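Local coordinates for protein arginine kinase (PDB 4RF6) that catalyses the reversible transfer of phosphate from ATP to L-arginine, working as a monomer that carries two phosphagen kinase units in tandem, at residues P118-P122 against V355-M359; K293-A297 against L361-I366; R370-P374 against S408-N414; S415-D421 against R552-A557. All coordinates share one frame; numbering follows the deposited sequence.

Contact 1 (P118-P122 against V355-M359); sequences PDLDP and VKALM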
# COMPACT_ATOMS: atom_id res chain seq x y z
N PRO A 118 -3.33 -12.54 16.53
CA PRO A 118 -2.85 -13.27 15.35
C PRO A 118 -3.30 -12.54 14.09
O PRO A 118 -4.46 -12.14 14.02
CB PRO A 118 -3.60 -14.61 15.45
CG PRO A 118 -3.98 -14.74 16.89
CD PRO A 118 -4.23 -13.34 17.38
N ASP A 119 -2.40 -12.37 13.12
CA ASP A 119 -2.68 -11.56 11.92
C ASP A 119 -4.02 -11.91 11.25
O ASP A 119 -4.22 -13.03 10.78
CB ASP A 119 -1.52 -11.67 10.92
CG ASP A 119 -1.54 -10.56 9.88
OD1 ASP A 119 -2.27 -9.57 10.08
OD2 ASP A 119 -0.81 -10.68 8.88
N LEU A 120 -4.92 -10.93 11.20
CA LEU A 120 -6.30 -11.15 10.74
C LEU A 120 -6.41 -11.52 9.26
O LEU A 120 -7.19 -12.41 8.90
CB LEU A 120 -7.15 -9.90 10.99
CG LEU A 120 -7.56 -9.64 12.43
CD1 LEU A 120 -8.28 -8.31 12.59
CD2 LEU A 120 -8.42 -10.78 12.94
N ASP A 121 -5.63 -10.85 8.42
CA ASP A 121 -5.87 -10.88 6.99
C ASP A 121 -4.56 -10.76 6.18
O ASP A 121 -4.34 -9.75 5.51
CB ASP A 121 -6.83 -9.74 6.65
CG ASP A 121 -7.23 -9.72 5.20
OD1 ASP A 121 -7.23 -10.78 4.54
OD2 ASP A 121 -7.57 -8.61 4.72
N PRO A 122 -3.70 -11.78 6.26
CA PRO A 122 -2.41 -11.73 5.56
C PRO A 122 -2.59 -11.72 4.06
O PRO A 122 -1.73 -11.21 3.34
CB PRO A 122 -1.73 -13.06 5.96
CG PRO A 122 -2.48 -13.55 7.15
CD PRO A 122 -3.89 -13.05 6.98
N VAL A 355 -12.65 -5.17 14.56
CA VAL A 355 -12.41 -5.35 13.13
C VAL A 355 -12.63 -6.81 12.73
O VAL A 355 -13.20 -7.10 11.67
CB VAL A 355 -10.98 -4.89 12.73
CG1 VAL A 355 -10.66 -5.30 11.30
CG2 VAL A 355 -10.84 -3.38 12.89
N LYS A 356 -12.18 -7.72 13.59
CA LYS A 356 -12.38 -9.15 13.36
C LYS A 356 -13.86 -9.50 13.23
O LYS A 356 -14.26 -10.23 12.32
CB LYS A 356 -11.74 -9.98 14.47
CG LYS A 356 -11.87 -11.49 14.26
CD LYS A 356 -11.23 -12.28 15.40
CE LYS A 356 -11.45 -13.78 15.20
NZ LYS A 356 -10.69 -14.60 16.19
N ALA A 357 -14.67 -8.99 14.15
CA ALA A 357 -16.11 -9.24 14.12
C ALA A 357 -16.73 -8.69 12.85
O ALA A 357 -17.55 -9.35 12.21
CB ALA A 357 -16.78 -8.63 15.34
N LEU A 358 -16.33 -7.47 12.48
CA LEU A 358 -16.77 -6.84 11.24
C LEU A 358 -16.30 -7.63 10.02
O LEU A 358 -17.03 -7.74 9.03
CB LEU A 358 -16.27 -5.39 11.15
CG LEU A 358 -16.80 -4.37 12.15
CD1 LEU A 358 -16.05 -3.06 12.06
CD2 LEU A 358 -18.28 -4.12 11.93
N MET A 359 -15.08 -8.16 10.09
CA MET A 359 -14.54 -8.94 8.98
C MET A 359 -15.29 -10.27 8.82
O MET A 359 -15.62 -10.67 7.71
CB MET A 359 -13.03 -9.18 9.14
CG MET A 359 -12.38 -9.83 7.92
SD MET A 359 -10.57 -9.87 8.01
CE MET A 359 -10.33 -11.27 9.10
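Leu120 lays its isobutyl group against one side of the helix that carries Val355, Lys356 and Met359, with no hydrogen bond between the two segments. Its contacts with Val355 and Lys356 are apolar, and its two methyls divide the work. CD2 rests on the aliphatic stem of Lys356, 3.7 Å from CB, while CD1 touches Val355 CG1 at 4.0 Å. Leucine suits the place because its fork reaches two successive helix residues at once. Lysine suits the border: its extended chain crosses the leucine at about a right angle and carries the ammonium group away from the loop.

Met359 instead sets a methyl close to a carbonyl oxygen. The bend at its last torsion (chi3 79°) brings CE to 3.3 Å from Leu120 O. Its sulfur lies against a CH2 group, SD being 4.0 Å from Asp121 CB. The buried carboxylate of Asp121 accepts from the backbone N-H groups of Arg125 and Tyr126 at the end of the loop and of Ile127 at the start of strand 127-136.

The loop that precedes this strand is thereby laid on helix 344-370. Leu120 and Val355 both also touch Ile127, and Leu358 packs on helix 303-310.

Contact 2 (K293-A297 against L361-I366); sequences KIPHA and LEKEAI
Glu362 holds the start of the short, weakly bonded helix at 295-297 through both oxygens of its carboxylate. OE2 accepts from ND1 of His296 at 2.4 Å, too short for the exact length to be relied on, with the donor angle close to straight at 162°. The oxygen sits at the edge of the imidazole, near its plane, while ring and carboxylate planes are turned 41° apart. OE1 serves the backbone: Ala297 N donates to it at 3.1 Å, nearly along the C-O axis, and His296 N adds a weak bond at 3.0 Å, strongly bent. The side chain reaches both groups because it folds back at its second torsion (chi2 69°) after leaving the helix with CG opposite the backbone N. Glutamate suits this place: it is long enough to span the gap and has two acceptors for three donors.

Packing closes around this core. Pro295 CD lies 3.4 Å from OE2, and Ile294 CG2 touches Glu362 CB. On the helix, Ala365 CB meets His296 CB at 3.6 Å, and Ile366 CG1 approaches CE1 of the same ring. Ala297 CB rests on Leu361 CB at 3.7 Å; small alanines at 297 and 365 let the backbones come close, with CA atoms of Ala297 and Glu362 5.0 Å apart.

Tyr126 also lies against Glu362 and Ile366. The short helix that follows strand 286-293 is thereby tied to helix 344-370. Accepting from three donors, the buried carboxylate is probably kept as an anion, while the imidazole, weakly bonded through NE2 to Lys369, has its rotation fixed at both nitrogens.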
# COMPACT_ATOMS: atom_id res chain seq x y z
N LYS A 293 -12.45 -3.07 3.90
CA LYS A 293 -13.53 -3.06 2.92
C LYS A 293 -14.66 -3.98 3.39
O LYS A 293 -14.54 -5.21 3.31
CB LYS A 293 -13.02 -3.52 1.56
CG LYS A 293 -14.07 -3.55 0.46
CD LYS A 293 -13.39 -3.49 -0.90
CE LYS A 293 -14.39 -3.27 -2.03
NZ LYS A 293 -15.24 -4.46 -2.31
N ILE A 294 -15.74 -3.38 3.87
CA ILE A 294 -16.86 -4.14 4.42
C ILE A 294 -18.23 -3.61 3.97
O ILE A 294 -19.08 -3.27 4.81
CB ILE A 294 -16.78 -4.17 5.97
CG1 ILE A 294 -16.50 -2.77 6.52
CG2 ILE A 294 -15.69 -5.14 6.44
CD1 ILE A 294 -16.46 -2.70 8.05
N PRO A 295 -18.48 -3.56 2.64
CA PRO A 295 -19.77 -3.01 2.20
C PRO A 295 -20.96 -3.89 2.60
O PRO A 295 -22.07 -3.38 2.74
CB PRO A 295 -19.63 -2.96 0.68
CG PRO A 295 -18.62 -3.99 0.35
CD PRO A 295 -17.65 -4.00 1.50
N HIS A 296 -20.73 -5.19 2.78
CA HIS A 296 -21.80 -6.10 3.18
C HIS A 296 -22.12 -5.99 4.67
O HIS A 296 -23.28 -5.94 5.06
CB HIS A 296 -21.43 -7.55 2.85
CG HIS A 296 -21.27 -7.82 1.39
ND1 HIS A 296 -20.03 -7.97 0.79
CD2 HIS A 296 -22.18 -7.99 0.40
CE1 HIS A 296 -20.20 -8.21 -0.50
NE2 HIS A 296 -21.49 -8.22 -0.76
N ALA A 297 -21.08 -5.95 5.50
CA ALA A 297 -21.25 -5.86 6.94
C ALA A 297 -21.96 -4.57 7.34
O ALA A 297 -22.64 -4.51 8.36
CB ALA A 297 -19.90 -5.97 7.65
N LEU A 361 -18.30 -10.84 9.54
CA LEU A 361 -19.59 -10.49 8.95
C LEU A 361 -19.49 -10.41 7.42
O LEU A 361 -20.33 -10.95 6.71
CB LEU A 361 -20.09 -9.14 9.48
CG LEU A 361 -20.82 -9.06 10.82
CD1 LEU A 361 -21.47 -7.69 10.96
CD2 LEU A 361 -21.86 -10.17 10.96
N GLU A 362 -18.46 -9.70 6.94
CA GLU A 362 -18.21 -9.60 5.51
C GLU A 362 -17.98 -10.99 4.90
O GLU A 362 -18.49 -11.30 3.82
CB GLU A 362 -17.00 -8.69 5.24
CG GLU A 362 -16.78 -8.35 3.76
CD GLU A 362 -17.85 -7.43 3.21
OE1 GLU A 362 -18.53 -6.77 4.02
OE2 GLU A 362 -18.01 -7.37 1.97
N LYS A 363 -17.22 -11.82 5.61
CA LYS A 363 -16.90 -13.17 5.14
C LYS A 363 -18.13 -14.08 5.06
O LYS A 363 -18.26 -14.88 4.13
CB LYS A 363 -15.82 -13.80 6.01
CG LYS A 363 -14.42 -13.24 5.76
CD LYS A 363 -13.48 -13.51 6.93
CE LYS A 363 -13.25 -15.00 7.14
NZ LYS A 363 -12.23 -15.25 8.20
N GLU A 364 -19.02 -13.96 6.04
CA GLU A 364 -20.27 -14.73 6.06
C GLU A 364 -21.10 -14.37 4.85
O GLU A 364 -21.65 -15.24 4.18
CB GLU A 364 -21.09 -14.41 7.32
CG GLU A 364 -20.63 -15.10 8.60
CD GLU A 364 -21.51 -14.71 9.78
OE1 GLU A 364 -22.65 -14.24 9.54
OE2 GLU A 364 -21.07 -14.87 10.94
N ALA A 365 -21.19 -13.08 4.58
CA ALA A 365 -21.98 -12.57 3.46
C ALA A 365 -21.43 -13.08 2.13
O ALA A 365 -22.19 -13.45 1.23
CB ALA A 365 -22.00 -11.06 3.48
N ILE A 366 -20.11 -13.10 2.02
CA ILE A 366 -19.43 -13.52 0.80
C ILE A 366 -19.47 -15.05 0.58
O ILE A 366 -19.75 -15.51 -0.52
CB ILE A 366 -17.99 -12.96 0.75
CG1 ILE A 366 -18.04 -11.45 0.47
CG2 ILE A 366 -17.16 -13.67 -0.32
CD1 ILE A 366 -16.78 -10.70 0.84

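Contact 3 (R370-P374 against S408-N414); sequences RSVFP and SLYDCIN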
# COMPACT_ATOMS: atom_id res chain seq x y z
N ARG A 370 -21.11 -17.02 -2.55
CA ARG A 370 -20.21 -17.91 -3.30
C ARG A 370 -20.62 -19.38 -3.16
O ARG A 370 -20.08 -20.24 -3.86
CB ARG A 370 -18.76 -17.72 -2.85
CG ARG A 370 -18.17 -16.35 -3.17
CD ARG A 370 -16.66 -16.32 -2.94
NE ARG A 370 -16.03 -15.19 -3.62
CZ ARG A 370 -14.72 -15.03 -3.79
NH1 ARG A 370 -13.87 -15.93 -3.31
NH2 ARG A 370 -14.26 -13.97 -4.42
N SER A 371 -21.57 -19.66 -2.28
CA SER A 371 -22.00 -21.03 -2.01
C SER A 371 -22.84 -21.59 -3.16
O SER A 371 -23.16 -22.78 -3.18
CB SER A 371 -22.83 -21.09 -0.73
OG SER A 371 -24.03 -20.34 -0.87
N VAL A 372 -23.19 -20.72 -4.10
CA VAL A 372 -24.13 -21.04 -5.17
C VAL A 372 -23.50 -20.83 -6.55
O VAL A 372 -22.67 -19.93 -6.71
CB VAL A 372 -25.41 -20.19 -4.99
CG1 VAL A 372 -26.07 -19.88 -6.33
CG2 VAL A 372 -26.38 -20.89 -4.05
N PHE A 373 -23.86 -21.67 -7.52
CA PHE A 373 -23.40 -21.51 -8.90
C PHE A 373 -23.65 -20.09 -9.40
O PHE A 373 -24.74 -19.55 -9.23
CB PHE A 373 -24.11 -22.51 -9.81
CG PHE A 373 -23.54 -22.57 -11.20
CD1 PHE A 373 -22.49 -23.42 -11.50
CD2 PHE A 373 -24.06 -21.77 -12.22
CE1 PHE A 373 -21.96 -23.48 -12.77
CE2 PHE A 373 -23.54 -21.82 -13.49
CZ PHE A 373 -22.48 -22.68 -13.77
N PRO A 374 -22.62 -19.48 -10.01
CA PRO A 374 -22.73 -18.10 -10.48
C PRO A 374 -23.81 -17.97 -11.56
O PRO A 374 -23.55 -18.29 -12.72
CB PRO A 374 -21.35 -17.82 -11.09
CG PRO A 374 -20.45 -18.89 -10.54
CD PRO A 374 -21.32 -20.08 -10.35
N SER A 408 -9.58 -20.70 -3.18
CA SER A 408 -10.76 -21.48 -3.55
C SER A 408 -10.99 -21.45 -5.06
O SER A 408 -10.35 -20.68 -5.78
CB SER A 408 -12.01 -20.96 -2.85
OG SER A 408 -12.41 -19.71 -3.40
N LEU A 409 -11.90 -22.29 -5.53
CA LEU A 409 -12.32 -22.25 -6.93
C LEU A 409 -12.88 -20.88 -7.26
O LEU A 409 -12.61 -20.32 -8.33
CB LEU A 409 -13.38 -23.31 -7.22
CG LEU A 409 -13.92 -23.29 -8.65
CD1 LEU A 409 -12.86 -23.79 -9.61
CD2 LEU A 409 -15.19 -24.13 -8.78
N TYR A 410 -13.69 -20.34 -6.35
CA TYR A 410 -14.34 -19.06 -6.61
C TYR A 410 -13.31 -17.93 -6.70
O TYR A 410 -13.49 -17.00 -7.48
CB TYR A 410 -15.41 -18.74 -5.57
CG TYR A 410 -16.64 -18.09 -6.18
CD1 TYR A 410 -16.55 -16.86 -6.83
CD2 TYR A 410 -17.87 -18.72 -6.12
CE1 TYR A 410 -17.66 -16.27 -7.41
CE2 TYR A 410 -19.00 -18.14 -6.69
CZ TYR A 410 -18.89 -16.92 -7.33
OH TYR A 410 -20.00 -16.34 -7.90
N ASP A 411 -12.25 -18.02 -5.89
CA ASP A 411 -11.12 -17.10 -6.04
C ASP A 411 -10.63 -17.12 -7.49
O ASP A 411 -10.41 -16.07 -8.10
CB ASP A 411 -9.96 -17.49 -5.11
CG ASP A 411 -10.25 -17.18 -3.65
OD1 ASP A 411 -11.05 -16.25 -3.40
OD2 ASP A 411 -9.67 -17.85 -2.77
N CYS A 412 -10.46 -18.32 -8.03
CA CYS A 412 -9.90 -18.48 -9.37
C CYS A 412 -10.81 -17.96 -10.48
O CYS A 412 -10.33 -17.42 -11.47
CB CYS A 412 -9.58 -19.95 -9.64
SG CYS A 412 -8.22 -20.58 -8.65
N ILE A 413 -12.12 -18.11 -10.30
CA ILE A 413 -13.06 -17.75 -11.36
C ILE A 413 -13.63 -16.35 -11.19
O ILE A 413 -14.34 -15.85 -12.07
CB ILE A 413 -14.21 -18.77 -11.44
CG1 ILE A 413 -15.18 -18.57 -10.27
CG2 ILE A 413 -13.66 -20.20 -11.45
CD1 ILE A 413 -16.44 -19.39 -10.37
N ASN A 414 -13.31 -15.71 -10.07
CA ASN A 414 -13.93 -14.43 -9.71
C ASN A 414 -13.89 -13.36 -10.81
O ASN A 414 -14.91 -12.72 -11.09
CB ASN A 414 -13.36 -13.88 -8.40
CG ASN A 414 -14.17 -12.70 -7.87
OD1 ASN A 414 -15.30 -12.87 -7.41
ND2 ASN A 414 -13.59 -11.50 -7.93
O HOH W 1 -11.55 -13.58 -4.64
O HOH W 2 -14.22 -18.33 -1.73
O HOH W 3 -22.24 -17.29 -6.72
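Arg370 stretches across the ring of Tyr410 and ends at Asp411. Its CG stands over the centre of the ring, 3.8 Å from the centroid and 12° off the normal, a CH-pi contact. Farther out the guanidinium continues over the same residue, its plane within 14° of the ring plane and Tyr410 CD1 beneath its rim. At the edge of the guanidinium, NH1 makes a salt bridge to Asp411 OD1 at 2.8 Å; the oxygen lies in the guanidinium plane, although NH1 approaches OD1 from above the plane of the carboxylate. NH2 adds a weak bond to OD1 of Asn414. Arginine suits the place because its run from CG to NE is extended (chi2 -169°) and covers the tyrosine before the charged end reaches the acid.

Asp411 is itself held by a capping box at the start of helix 409-418: its backbone N donates to Ser408 OG at 3.0 Å, and its OD2 accepts from Ser408 N at 2.9 Å. The same carboxylate forms a salt bridge to Arg125, which lies in the first repeat, so this helix start is tied to both halves of the protein.

One water links NH2 to Asp411 OD1, and another joins NH1 to Ser408 OG. A third bridges Tyr410 OH and Val372 O, 2.7 Å from each of those oxygens. Beyond it Pro374 CG packs 3.7 Å from Tyr410 OH and 4.0 Å from Ile413 CD1, that methyl lying over the opposite face of the tyrosine from Arg370. Asn414 is positioned by its ND2, which donates to Ala556 O.

Contact 4 (S415-D421 against R552-A557); sequences SGVENLD and RFLEAA
Ser415 and Ala556 bring two helices close together, their CA atoms 4.6 Å apart, and here the contact is tight. Ser415 OG donates to Phe553 O at 2.6 Å, in the carbonyl plane and on a lone pair. Its hydroxyl points there because OG lies opposite the backbone N (chi1 -167°). Ala556 CB sits 3.7 Å from Ser415 CA, and Ala557 CB touches Ser415 CB. Serine and alanine suit such a junction: they are small, and the hydroxyl spends its hydrogen on the neighbouring helix.

Asn419, the first residue to leave helical geometry at the end of helix 409-418, works on both sides of the junction. Its ND2 donates to Ser415 O at 3.0 Å, in the carbonyl plane, so that oxygen accepts from both the backbone N and the side chain of Asn419. The same ND2 gives a weak bond to Arg552 O, and Asn419 CB rests 3.6 Å from Phe553 CE1. In this way the end of a helix from the N-terminal family region of the second repeat is joined to helix 552-557 of its C-terminal catalytic region.

The loose side is at Glu418, where only CB comes near Ala556 CB, at 4.1 Å, and the bent chain leads away. At the exposed periphery Arg552 meets Asp421 end-on, NH1 to OD1 at 2.8 Å and NH2 to OD2 at 3.2 Å, with the two flat groups nearly coplanar, 13° apart. NH1 also donates to Asn419 OD1, here tilted from the carbonyl plane. The ring of Phe553 presents its edge to Asp421 OD2, while its CZ lies over one face of the Arg552 guanidinium.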
# COMPACT_ATOMS: atom_id res chain seq x y z
N SER A 415 -12.74 -13.17 -11.44
CA SER A 415 -12.60 -12.15 -12.47
C SER A 415 -13.52 -12.40 -13.66
O SER A 415 -13.99 -11.46 -14.30
CB SER A 415 -11.16 -12.04 -12.93
OG SER A 415 -10.96 -10.86 -13.69
N GLY A 416 -13.75 -13.67 -13.98
CA GLY A 416 -14.63 -14.03 -15.08
C GLY A 416 -16.09 -13.93 -14.69
O GLY A 416 -16.96 -13.77 -15.55
N VAL A 417 -16.35 -14.03 -13.39
CA VAL A 417 -17.70 -13.83 -12.87
C VAL A 417 -18.03 -12.33 -12.78
O VAL A 417 -19.14 -11.92 -13.09
CB VAL A 417 -17.90 -14.54 -11.51
CG1 VAL A 417 -19.22 -14.14 -10.87
CG2 VAL A 417 -17.86 -16.05 -11.69
N GLU A 418 -17.05 -11.53 -12.36
CA GLU A 418 -17.24 -10.08 -12.28
C GLU A 418 -17.15 -9.40 -13.65
O GLU A 418 -17.82 -8.39 -13.90
CB GLU A 418 -16.23 -9.44 -11.32
CG GLU A 418 -16.45 -9.78 -9.85
CD GLU A 418 -17.79 -9.29 -9.32
OE1 GLU A 418 -18.31 -8.28 -9.82
OE2 GLU A 418 -18.31 -9.93 -8.38
N ASN A 419 -16.32 -9.95 -14.53
CA ASN A 419 -16.19 -9.42 -15.88
C ASN A 419 -16.71 -10.40 -16.93
O ASN A 419 -15.94 -11.17 -17.51
CB ASN A 419 -14.73 -9.04 -16.16
CG ASN A 419 -14.18 -8.02 -15.19
OD1 ASN A 419 -14.37 -6.81 -15.37
ND2 ASN A 419 -13.51 -8.49 -14.14
N LEU A 420 -18.02 -10.36 -17.17
CA LEU A 420 -18.71 -11.29 -18.06
C LEU A 420 -18.10 -11.34 -19.46
O LEU A 420 -18.21 -12.34 -20.17
CB LEU A 420 -20.19 -10.92 -18.16
CG LEU A 420 -20.99 -10.86 -16.86
CD1 LEU A 420 -21.91 -9.65 -16.82
CD2 LEU A 420 -21.79 -12.13 -16.69
N ASP A 421 -17.46 -10.24 -19.86
CA ASP A 421 -16.88 -10.12 -21.19
C ASP A 421 -15.42 -10.58 -21.25
O ASP A 421 -14.70 -10.25 -22.20
CB ASP A 421 -16.96 -8.67 -21.66
CG ASP A 421 -15.94 -7.78 -20.97
OD1 ASP A 421 -15.90 -7.76 -19.72
OD2 ASP A 421 -15.17 -7.11 -21.69
N ARG A 552 -9.45 -3.83 -14.74
CA ARG A 552 -10.54 -4.46 -13.99
C ARG A 552 -10.45 -5.98 -13.95
O ARG A 552 -11.01 -6.62 -13.06
CB ARG A 552 -11.90 -4.05 -14.57
CG ARG A 552 -12.12 -4.49 -16.01
CD ARG A 552 -13.36 -3.85 -16.63
NE ARG A 552 -13.29 -3.85 -18.09
CZ ARG A 552 -13.90 -4.73 -18.88
NH1 ARG A 552 -14.65 -5.70 -18.37
NH2 ARG A 552 -13.76 -4.64 -20.20
N PHE A 553 -9.77 -6.57 -14.93
CA PHE A 553 -9.64 -8.03 -14.96
C PHE A 553 -8.65 -8.45 -13.88
O PHE A 553 -8.91 -9.41 -13.14
CB PHE A 553 -9.18 -8.51 -16.34
CG PHE A 553 -10.14 -8.18 -17.44
CD1 PHE A 553 -11.31 -8.91 -17.60
CD2 PHE A 553 -9.86 -7.15 -18.32
CE1 PHE A 553 -12.20 -8.60 -18.62
CE2 PHE A 553 -10.74 -6.83 -19.34
CZ PHE A 553 -11.91 -7.56 -19.49
N LEU A 554 -7.54 -7.73 -13.79
CA LEU A 554 -6.56 -7.95 -12.73
C LEU A 554 -7.09 -7.57 -11.35
O LEU A 554 -6.85 -8.27 -10.36
CB LEU A 554 -5.27 -7.18 -13.06
CG LEU A 554 -4.60 -7.69 -14.33
CD1 LEU A 554 -3.32 -6.93 -14.68
CD2 LEU A 554 -4.30 -9.17 -14.19
N GLU A 555 -7.81 -6.45 -11.29
CA GLU A 555 -8.44 -6.02 -10.04
C GLU A 555 -9.32 -7.12 -9.45
O GLU A 555 -9.22 -7.44 -8.26
CB GLU A 555 -9.25 -4.74 -10.26
CG GLU A 555 -10.00 -4.26 -9.02
CD GLU A 555 -9.08 -3.78 -7.92
OE1 GLU A 555 -8.01 -3.22 -8.23
OE2 GLU A 555 -9.43 -3.95 -6.73
N ALA A 556 -10.17 -7.71 -10.29
CA ALA A 556 -11.11 -8.72 -9.80
C ALA A 556 -10.41 -10.05 -9.51
O ALA A 556 -10.92 -10.89 -8.76
CB ALA A 556 -12.24 -8.91 -10.79
N ALA A 557 -9.23 -10.25 -10.10
CA ALA A 557 -8.47 -11.47 -9.90
C ALA A 557 -7.69 -11.41 -8.59
O ALA A 557 -7.15 -12.43 -8.13
CB ALA A 557 -7.52 -11.69 -11.06

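Overall arrangement
Contacts 1 and 2 share helix 344-370 and touch where Leu358 O meets Ala297 CB at 3.6 Å; their centres lie 12 Å apart. Contact 1 is nearer the predicted ATP site of the first repeat, with the side chain of Val355 about 4 Å from that of Val290, whereas in contact 2 the Lys293 side chain is about 8 Å from that of His291. The chain then passes into the second repeat at contact 3, centred 16 Å from contact 2. Contacts 3 and 4 share helix 409-418, have centres 12 Å apart, and lie away from the predicted ATP and substrate sites of the first repeat; Val417 CG1 packs 3.8 Å from Tyr410 OH between them.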